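Ribonucleoside-diphosphate reductase, alpha chain (PDB 6DQX) probably catalyses the reduction of ribonucleoside diphosphates to deoxyribonucleoside diphosphates, as the catalytic alpha subunit of a class Id ribonucleotide reductase. Local coordinates at residues 106-111 with 285-290; 136-141 with 179-184. One frame throughout, in Å; residues are numbered along the deposited sequence.

Interaction 1 (106-111 with 285-290)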
ATOM      1  N   PHE A 106     -12.262 -12.967   2.250  1.00 15.51           N
ATOM      2  CA  PHE A 106     -10.983 -12.832   2.937  1.00 15.76           C
ATOM      3  C   PHE A 106     -11.118 -11.620   3.866  1.00 15.62           C
ATOM      4  O   PHE A 106     -11.279 -10.476   3.399  1.00 15.94           O
ATOM      5  CB  PHE A 106      -9.853 -12.654   1.919  1.00 16.17           C
ATOM      6  CG  PHE A 106      -8.476 -12.796   2.499  1.00 17.44           C
ATOM      7  CD1 PHE A 106      -7.953 -11.826   3.339  1.00 18.69           C
ATOM      8  CD2 PHE A 106      -7.695 -13.911   2.206  1.00 18.42           C
ATOM      9  CE1 PHE A 106      -6.684 -11.952   3.887  1.00 19.49           C
ATOM     10  CE2 PHE A 106      -6.418 -14.042   2.748  1.00 18.96           C
ATOM     11  CZ  PHE A 106      -5.918 -13.071   3.604  1.00 19.24           C
ATOM     12  N   GLY A 107     -11.116 -11.875   5.165  1.00 14.00           N
ATOM     13  CA  GLY A 107     -11.393 -10.851   6.169  1.00 13.39           C
ATOM     14  C   GLY A 107     -10.292 -10.694   7.163  1.00 14.08           C
ATOM     15  O   GLY A 107      -9.986 -11.633   7.890  1.00 13.10           O
ATOM     16  N   SER A 108      -9.680  -9.508   7.191  1.00 15.02           N
ATOM     17  CA  SER A 108      -8.521  -9.246   8.047  1.00 15.51           C
ATOM     18  C   SER A 108      -8.862  -8.342   9.225  1.00 15.36           C
ATOM     19  O   SER A 108      -9.732  -7.447   9.140  1.00 15.99           O
ATOM     20  CB  SER A 108      -7.373  -8.611   7.260  1.00 17.01           C
ATOM     21  OG  SER A 108      -7.152  -9.305   6.051  1.00 21.20           O
ATOM     22  N   TYR A 109      -8.156  -8.578  10.317  1.00 14.39           N
ATOM     23  CA  TYR A 109      -8.184  -7.721  11.485  1.00 14.06           C
ATOM     24  C   TYR A 109      -6.946  -6.823  11.398  1.00 14.70           C
ATOM     25  O   TYR A 109      -5.835  -7.324  11.249  1.00 14.76           O
ATOM     26  CB  TYR A 109      -8.137  -8.561  12.751  1.00 14.68           C
ATOM     27  CG  TYR A 109      -7.952  -7.764  13.999  1.00 14.88           C
ATOM     28  CD1 TYR A 109      -9.033  -7.200  14.657  1.00 15.17           C
ATOM     29  CD2 TYR A 109      -6.653  -7.548  14.516  1.00 15.57           C
ATOM     30  CE1 TYR A 109      -8.840  -6.446  15.809  1.00 16.66           C
ATOM     31  CE2 TYR A 109      -6.461  -6.778  15.635  1.00 15.66           C
ATOM     32  CZ  TYR A 109      -7.547  -6.243  16.279  1.00 17.12           C
ATOM     33  OH  TYR A 109      -7.334  -5.497  17.422  1.00 19.78           O
ATOM     34  N   ILE A 110      -7.152  -5.515  11.479  1.00 14.29           N
ATOM     35  CA  ILE A 110      -6.018  -4.554  11.433  1.00 15.27           C
ATOM     36  C   ILE A 110      -5.595  -4.146  12.842  1.00 16.36           C
ATOM     37  O   ILE A 110      -6.279  -3.375  13.502  1.00 17.10           O
ATOM     38  CB  ILE A 110      -6.363  -3.303  10.603  1.00 14.77           C
ATOM     39  CG1 ILE A 110      -6.858  -3.720   9.213  1.00 14.71           C
ATOM     40  CG2 ILE A 110      -5.101  -2.403  10.482  1.00 15.12           C
ATOM     41  CD1 ILE A 110      -7.293  -2.603   8.291  1.00 15.01           C
ATOM     42  N   GLY A 111      -4.473  -4.684  13.333  1.00 18.17           N
ATOM     43  CA  GLY A 111      -3.962  -4.268  14.635  1.00 18.79           C
ATOM     44  C   GLY A 111      -3.464  -2.831  14.608  1.00 19.73           C
ATOM     45  O   GLY A 111      -3.108  -2.307  13.556  1.00 17.93           O
ATOM     46  N   ASP A 285      -3.652 -13.013  14.488  1.00 17.98           N
ATOM     47  CA  ASP A 285      -3.048 -14.196  13.882  1.00 19.14           C
ATOM     48  C   ASP A 285      -3.872 -14.926  12.797  1.00 17.05           C
ATOM     49  O   ASP A 285      -3.325 -15.784  12.119  1.00 16.19           O
ATOM     50  CB  ASP A 285      -2.625 -15.211  14.971  1.00 21.93           C
ATOM     51  CG  ASP A 285      -3.788 -15.660  15.864  1.00 24.97           C
ATOM     52  OD1 ASP A 285      -4.070 -14.956  16.863  1.00 29.15           O
ATOM     53  OD2 ASP A 285      -4.414 -16.717  15.601  1.00 26.41           O
ATOM     54  N   GLU A 286      -5.156 -14.572  12.631  1.00 14.95           N
ATOM     55  CA  GLU A 286      -6.049 -15.251  11.700  1.00 14.60           C
ATOM     56  C   GLU A 286      -6.897 -14.274  10.877  1.00 13.27           C
ATOM     57  O   GLU A 286      -7.493 -13.379  11.424  1.00 13.70           O
ATOM     58  CB  GLU A 286      -6.968 -16.188  12.472  1.00 15.25           C
ATOM     59  CG  GLU A 286      -6.279 -17.471  12.921  1.00 15.86           C
ATOM     60  CD  GLU A 286      -7.238 -18.464  13.573  1.00 17.42           C
ATOM     61  OE1 GLU A 286      -8.142 -18.061  14.328  1.00 16.69           O
ATOM     62  OE2 GLU A 286      -7.075 -19.675  13.354  1.00 19.07           O
ATOM     63  N   SER A 287      -6.953 -14.499   9.576  1.00 12.87           N
ATOM     64  CA  SER A 287      -7.854 -13.754   8.668  1.00 12.47           C
ATOM     65  C   SER A 287      -8.897 -14.780   8.185  1.00 12.51           C
ATOM     66  O   SER A 287      -8.539 -15.852   7.690  1.00 12.27           O
ATOM     67  CB  SER A 287      -7.085 -13.193   7.494  1.00 12.58           C
ATOM     68  OG  SER A 287      -6.191 -12.207   7.980  1.00 13.12           O
ATOM     69  N   PHE A 288     -10.179 -14.477   8.357  1.00 11.61           N
ATOM     70  CA  PHE A 288     -11.197 -15.453   7.940  1.00 11.73           C
ATOM     71  C   PHE A 288     -11.237 -15.626   6.442  1.00 12.43           C
ATOM     72  O   PHE A 288     -11.037 -14.668   5.684  1.00 13.48           O
ATOM     73  CB  PHE A 288     -12.575 -15.173   8.556  1.00 10.76           C
ATOM     74  CG  PHE A 288     -13.263 -13.907   8.083  1.00 10.44           C
ATOM     75  CD1 PHE A 288     -13.801 -13.803   6.814  1.00 10.88           C
ATOM     76  CD2 PHE A 288     -13.444 -12.848   8.962  1.00 11.02           C
ATOM     77  CE1 PHE A 288     -14.488 -12.637   6.421  1.00 10.68           C
ATOM     78  CE2 PHE A 288     -14.121 -11.693   8.572  1.00 10.67           C
ATOM     79  CZ  PHE A 288     -14.628 -11.594   7.313  1.00 10.60           C
ATOM     80  N   VAL A 289     -11.441 -16.878   6.023  1.00 13.03           N
ATOM     81  CA  VAL A 289     -11.771 -17.226   4.663  1.00 13.27           C
ATOM     82  C   VAL A 289     -12.901 -18.249   4.686  1.00 14.43           C
ATOM     83  O   VAL A 289     -13.098 -18.961   5.669  1.00 13.61           O
ATOM     84  CB  VAL A 289     -10.565 -17.772   3.876  1.00 13.79           C
ATOM     85  CG1 VAL A 289      -9.497 -16.703   3.722  1.00 14.50           C
ATOM     86  CG2 VAL A 289      -9.945 -18.986   4.562  1.00 13.91           C
ATOM     87  N   CYS A 290     -13.590 -18.358   3.559  1.00 15.19           N
ATOM     88  CA  CYS A 290     -14.727 -19.283   3.448  1.00 16.60           C
ATOM     89  C   CYS A 290     -14.964 -19.576   1.973  1.00 17.61           C
ATOM     90  O   CYS A 290     -14.558 -18.810   1.111  1.00 18.83           O
ATOM     91  CB  CYS A 290     -15.959 -18.629   4.077  1.00 17.08           C
ATOM     92  SG  CYS A 290     -17.312 -19.753   4.460  1.00 19.42           S
TER
HETATM   93  O   HOH W   1      -6.443 -10.844  10.287  1.00 15.95           O
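G107 and F288 form an antiparallel hydrogen-bonded pair joining 106-111 to 285-290. Of its two backbone bonds, G107 N to F288 O is the firm one, 2.8 Å long with 161° at the hydrogen. The return bond from F288 N to G107 O is strongly bent and weak. F106 CA makes a CA-H...O contact to the same oxygen, F288 O, at 3.3 Å, a weaker addition to the N-H bond.

The aromatic contact uses the same pair. F288 places CG between its own backbone N and carbonyl carbon (chi1 67°), which folds the ring back across G107. The G107 CA stands 3.5 Å from the ring centroid and only 13° off the normal, a CH-pi contact over one face. On the opposite face of the sheet from the F288 ring, F106 CD2 packs on V289 CG1 at 3.7 Å, the two side chains running alongside each other, while F106 CE1 meets S287 CB at 3.8 Å.

Polar links continue beyond the pairing. One water accepts from Y109 N (2.8 Å) and donates to E286 O and to S287 OG (2.7 Å). S287 OG also bonds E123 OE2, and S108 OG bonds E123 OE1, so one carboxylate of helix 114-130 holds both serines. Helix 334-343 packs on F106 and V289 through A336. Within the ribonucleotide reductase barrel, strand 105-109 thus runs antiparallel to 288-296 and parallel to 134-137.

Interaction 2 (136-141 with 179-184)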
ATOM      1  N   ALA A 136     -11.811  -5.793   5.693  1.00 12.41           N
ATOM      2  CA  ALA A 136     -11.070  -5.642   6.925  1.00 12.54           C
ATOM      3  C   ALA A 136     -11.739  -4.808   7.991  1.00 12.05           C
ATOM      4  O   ALA A 136     -12.559  -3.900   7.714  1.00 12.11           O
ATOM      5  CB  ALA A 136      -9.648  -5.102   6.624  1.00 11.91           C
ATOM      6  N   TYR A 137     -11.377  -5.098   9.226  1.00 12.52           N
ATOM      7  CA  TYR A 137     -11.879  -4.358  10.385  1.00 13.07           C
ATOM      8  C   TYR A 137     -10.870  -3.289  10.821  1.00 13.60           C
ATOM      9  O   TYR A 137      -9.742  -3.626  11.166  1.00 14.25           O
ATOM     10  CB  TYR A 137     -12.142  -5.295  11.550  1.00 13.65           C
ATOM     11  CG  TYR A 137     -12.616  -4.620  12.816  1.00 13.37           C
ATOM     12  CD1 TYR A 137     -13.833  -3.928  12.853  1.00 14.38           C
ATOM     13  CD2 TYR A 137     -11.863  -4.659  13.971  1.00 13.49           C
ATOM     14  CE1 TYR A 137     -14.278  -3.316  14.029  1.00 14.40           C
ATOM     15  CE2 TYR A 137     -12.285  -4.031  15.150  1.00 13.71           C
ATOM     16  CZ  TYR A 137     -13.501  -3.364  15.164  1.00 14.07           C
ATOM     17  OH  TYR A 137     -13.953  -2.760  16.318  1.00 13.85           O
ATOM     18  N   PHE A 138     -11.346  -2.046  10.876  1.00 13.92           N
ATOM     19  CA  PHE A 138     -10.540  -0.833  11.204  1.00 14.74           C
ATOM     20  C   PHE A 138     -10.747  -0.311  12.614  1.00 16.09           C
ATOM     21  O   PHE A 138     -10.044   0.626  13.050  1.00 16.98           O
ATOM     22  CB  PHE A 138     -10.871   0.284  10.202  1.00 14.86           C
ATOM     23  CG  PHE A 138     -10.303   0.063   8.844  1.00 14.68           C
ATOM     24  CD1 PHE A 138     -10.853  -0.874   7.985  1.00 14.64           C
ATOM     25  CD2 PHE A 138      -9.199   0.798   8.400  1.00 14.22           C
ATOM     26  CE1 PHE A 138     -10.351  -1.087   6.726  1.00 14.56           C
ATOM     27  CE2 PHE A 138      -8.705   0.584   7.141  1.00 14.84           C
ATOM     28  CZ  PHE A 138      -9.259  -0.356   6.291  1.00 15.25           C
ATOM     29  N   GLY A 139     -11.691  -0.890  13.355  1.00 15.51           N
ATOM     30  CA  GLY A 139     -12.148  -0.298  14.601  1.00 15.92           C
ATOM     31  C   GLY A 139     -11.214  -0.296  15.795  1.00 16.30           C
ATOM     32  O   GLY A 139     -11.476   0.400  16.783  1.00 17.38           O
ATOM     33  N   ASP A 140     -10.144  -1.085  15.750  1.00 16.74           N
ATOM     34  CA  ASP A 140      -9.146  -1.051  16.815  1.00 18.42           C
ATOM     35  C   ASP A 140      -7.964  -0.129  16.500  1.00 18.07           C
ATOM     36  O   ASP A 140      -7.069   0.011  17.330  1.00 19.89           O
ATOM     37  CB  ASP A 140      -8.694  -2.473  17.187  1.00 19.47           C
ATOM     38  CG  ASP A 140      -9.706  -3.194  18.091  1.00 20.39           C
ATOM     39  OD1 ASP A 140     -10.580  -2.546  18.687  1.00 19.75           O
ATOM     40  OD2 ASP A 140      -9.589  -4.421  18.234  1.00 22.54           O
ATOM     41  N   ILE A 141      -7.979   0.509  15.336  1.00 18.81           N
ATOM     42  CA  ILE A 141      -7.022   1.596  15.037  1.00 19.63           C
ATOM     43  C   ILE A 141      -7.386   2.816  15.897  1.00 20.93           C
ATOM     44  O   ILE A 141      -8.536   3.280  15.918  1.00 19.60           O
ATOM     45  CB  ILE A 141      -7.029   1.963  13.539  1.00 20.10           C
ATOM     46  CG1 ILE A 141      -6.593   0.765  12.684  1.00 18.95           C
ATOM     47  CG2 ILE A 141      -6.125   3.163  13.280  1.00 21.50           C
ATOM     48  CD1 ILE A 141      -6.840   0.937  11.205  1.00 20.26           C
ATOM     49  N   GLY A 179      -9.743  -4.137  -7.838  1.00 35.17           N
ATOM     50  CA  GLY A 179     -10.213  -5.003  -6.754  1.00 33.58           C
ATOM     51  C   GLY A 179     -11.495  -4.502  -6.098  1.00 32.62           C
ATOM     52  O   GLY A 179     -11.968  -3.393  -6.382  1.00 30.66           O
ATOM     53  N   GLN A 180     -12.043  -5.334  -5.214  1.00 29.41           N
ATOM     54  CA  GLN A 180     -13.172  -4.967  -4.366  1.00 28.64           C
ATOM     55  C   GLN A 180     -12.859  -5.207  -2.885  1.00 23.83           C
ATOM     56  O   GLN A 180     -12.452  -6.306  -2.473  1.00 25.00           O
ATOM     57  CB  GLN A 180     -14.412  -5.730  -4.776  1.00 32.27           C
ATOM     58  CG  GLN A 180     -15.160  -5.085  -5.935  1.00 36.59           C
ATOM     59  CD  GLN A 180     -16.391  -5.865  -6.308  1.00 39.85           C
ATOM     60  OE1 GLN A 180     -16.327  -7.076  -6.528  1.00 44.34           O
ATOM     61  NE2 GLN A 180     -17.523  -5.184  -6.385  1.00 41.91           N
ATOM     62  N   PHE A 181     -13.092  -4.175  -2.091  1.00 18.36           N
ATOM     63  CA  PHE A 181     -12.740  -4.155  -0.688  1.00 16.24           C
ATOM     64  C   PHE A 181     -13.798  -3.440   0.128  1.00 15.57           C
ATOM     65  O   PHE A 181     -14.356  -2.408  -0.306  1.00 15.71           O
ATOM     66  CB  PHE A 181     -11.370  -3.458  -0.522  1.00 15.26           C
ATOM     67  CG  PHE A 181     -10.903  -3.363   0.897  1.00 13.70           C
ATOM     68  CD1 PHE A 181     -10.285  -4.446   1.521  1.00 14.32           C
ATOM     69  CD2 PHE A 181     -11.021  -2.195   1.595  1.00 13.54           C
ATOM     70  CE1 PHE A 181      -9.829  -4.351   2.825  1.00 12.96           C
ATOM     71  CE2 PHE A 181     -10.594  -2.089   2.897  1.00 12.64           C
ATOM     72  CZ  PHE A 181      -9.991  -3.175   3.521  1.00 12.95           C
ATOM     73  N   ALA A 182     -14.078  -3.964   1.308  1.00 14.70           N
ATOM     74  CA  ALA A 182     -14.950  -3.316   2.266  1.00 14.92           C
ATOM     75  C   ALA A 182     -14.283  -3.168   3.599  1.00 14.15           C
ATOM     76  O   ALA A 182     -13.767  -4.145   4.174  1.00 13.28           O
ATOM     77  CB  ALA A 182     -16.256  -4.095   2.446  1.00 14.82           C
ATOM     78  N   GLY A 183     -14.286  -1.946   4.110  1.00 14.09           N
ATOM     79  CA  GLY A 183     -13.765  -1.670   5.447  1.00 13.89           C
ATOM     80  C   GLY A 183     -14.892  -1.519   6.442  1.00 14.34           C
ATOM     81  O   GLY A 183     -15.907  -0.920   6.118  1.00 15.34           O
ATOM     82  N   TYR A 184     -14.711  -2.035   7.649  1.00 13.74           N
ATOM     83  CA  TYR A 184     -15.694  -1.898   8.732  1.00 14.12           C
ATOM     84  C   TYR A 184     -15.181  -1.048   9.901  1.00 15.16           C
ATOM     85  O   TYR A 184     -14.071  -1.263  10.391  1.00 15.55           O
ATOM     86  CB  TYR A 184     -16.090  -3.278   9.239  1.00 13.81           C
ATOM     87  CG  TYR A 184     -16.993  -4.038   8.283  1.00 13.27           C
ATOM     88  CD1 TYR A 184     -16.484  -4.679   7.164  1.00 13.66           C
ATOM     89  CD2 TYR A 184     -18.354  -4.129   8.524  1.00 13.10           C
ATOM     90  CE1 TYR A 184     -17.312  -5.385   6.302  1.00 13.81           C
ATOM     91  CE2 TYR A 184     -19.190  -4.836   7.675  1.00 13.53           C
ATOM     92  CZ  TYR A 184     -18.668  -5.464   6.582  1.00 13.52           C
ATOM     93  OH  TYR A 184     -19.488  -6.166   5.753  1.00 14.04           O
TER
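A beta-alpha-beta crossover of the ribonucleotide reductase barrel sets strand 134-137 parallel to strand 181-186, with helix 156-170 in the connection; A136 pairs with G183 and Y137 with Y184. Three backbone bonds alternate along the pairing: A136 N to A182 O (3.0 Å), Y184 N to A136 O (2.8 Å) and F138 N to Y184 O (2.9 Å). The last is almost straight, 167° at the hydrogen, although F138 already lies past the end of its strand.

The A136 methyl meets F181 CZ at 3.7 Å, at the edge of that ring. F138 and F181 reach toward each other from their separate segments and meet edge to edge, F138 CE1 to F181 CZ at 3.8 Å. With CG beside its own backbone N (chi1 -73°), F138 also brings CE1 to 3.7 Å from G183 CA.

Toward the turn 138-141, the G139 N sits over one face of the Y137 ring. Y137 also stacks with H270 and bonds D186 through its hydroxyl, which should fix the ring's orientation. The evidence thus indicates directional backbone bonding across the strands, with apolar aromatic packing around F138 and F181 and a polar tether at Y137.

Interactions 1 and 2 have centres about 10 Å apart and share one sheet, in which strands 105-109 and 134-137 are parallel neighbours. S108 O to Y137 N, 2.9 Å, is a probable backbone bond between them, and I110 CD1 packs on F138 CZ at 3.6 Å. From the end of its strand, Y109 OH probably hydrogen-bonds D140 OD2 (2.6 Å), in the turn after strand 134-137. The antiparallel pairing of interaction 1 beside the parallel one of interaction 2 is consistent with the family's barrel of two oppositely directed half-barrels, interaction 1 lying at a seam. A bound magnesium ion lies about 4 Å from the Y137 side chain but about 13 Å from that of F288.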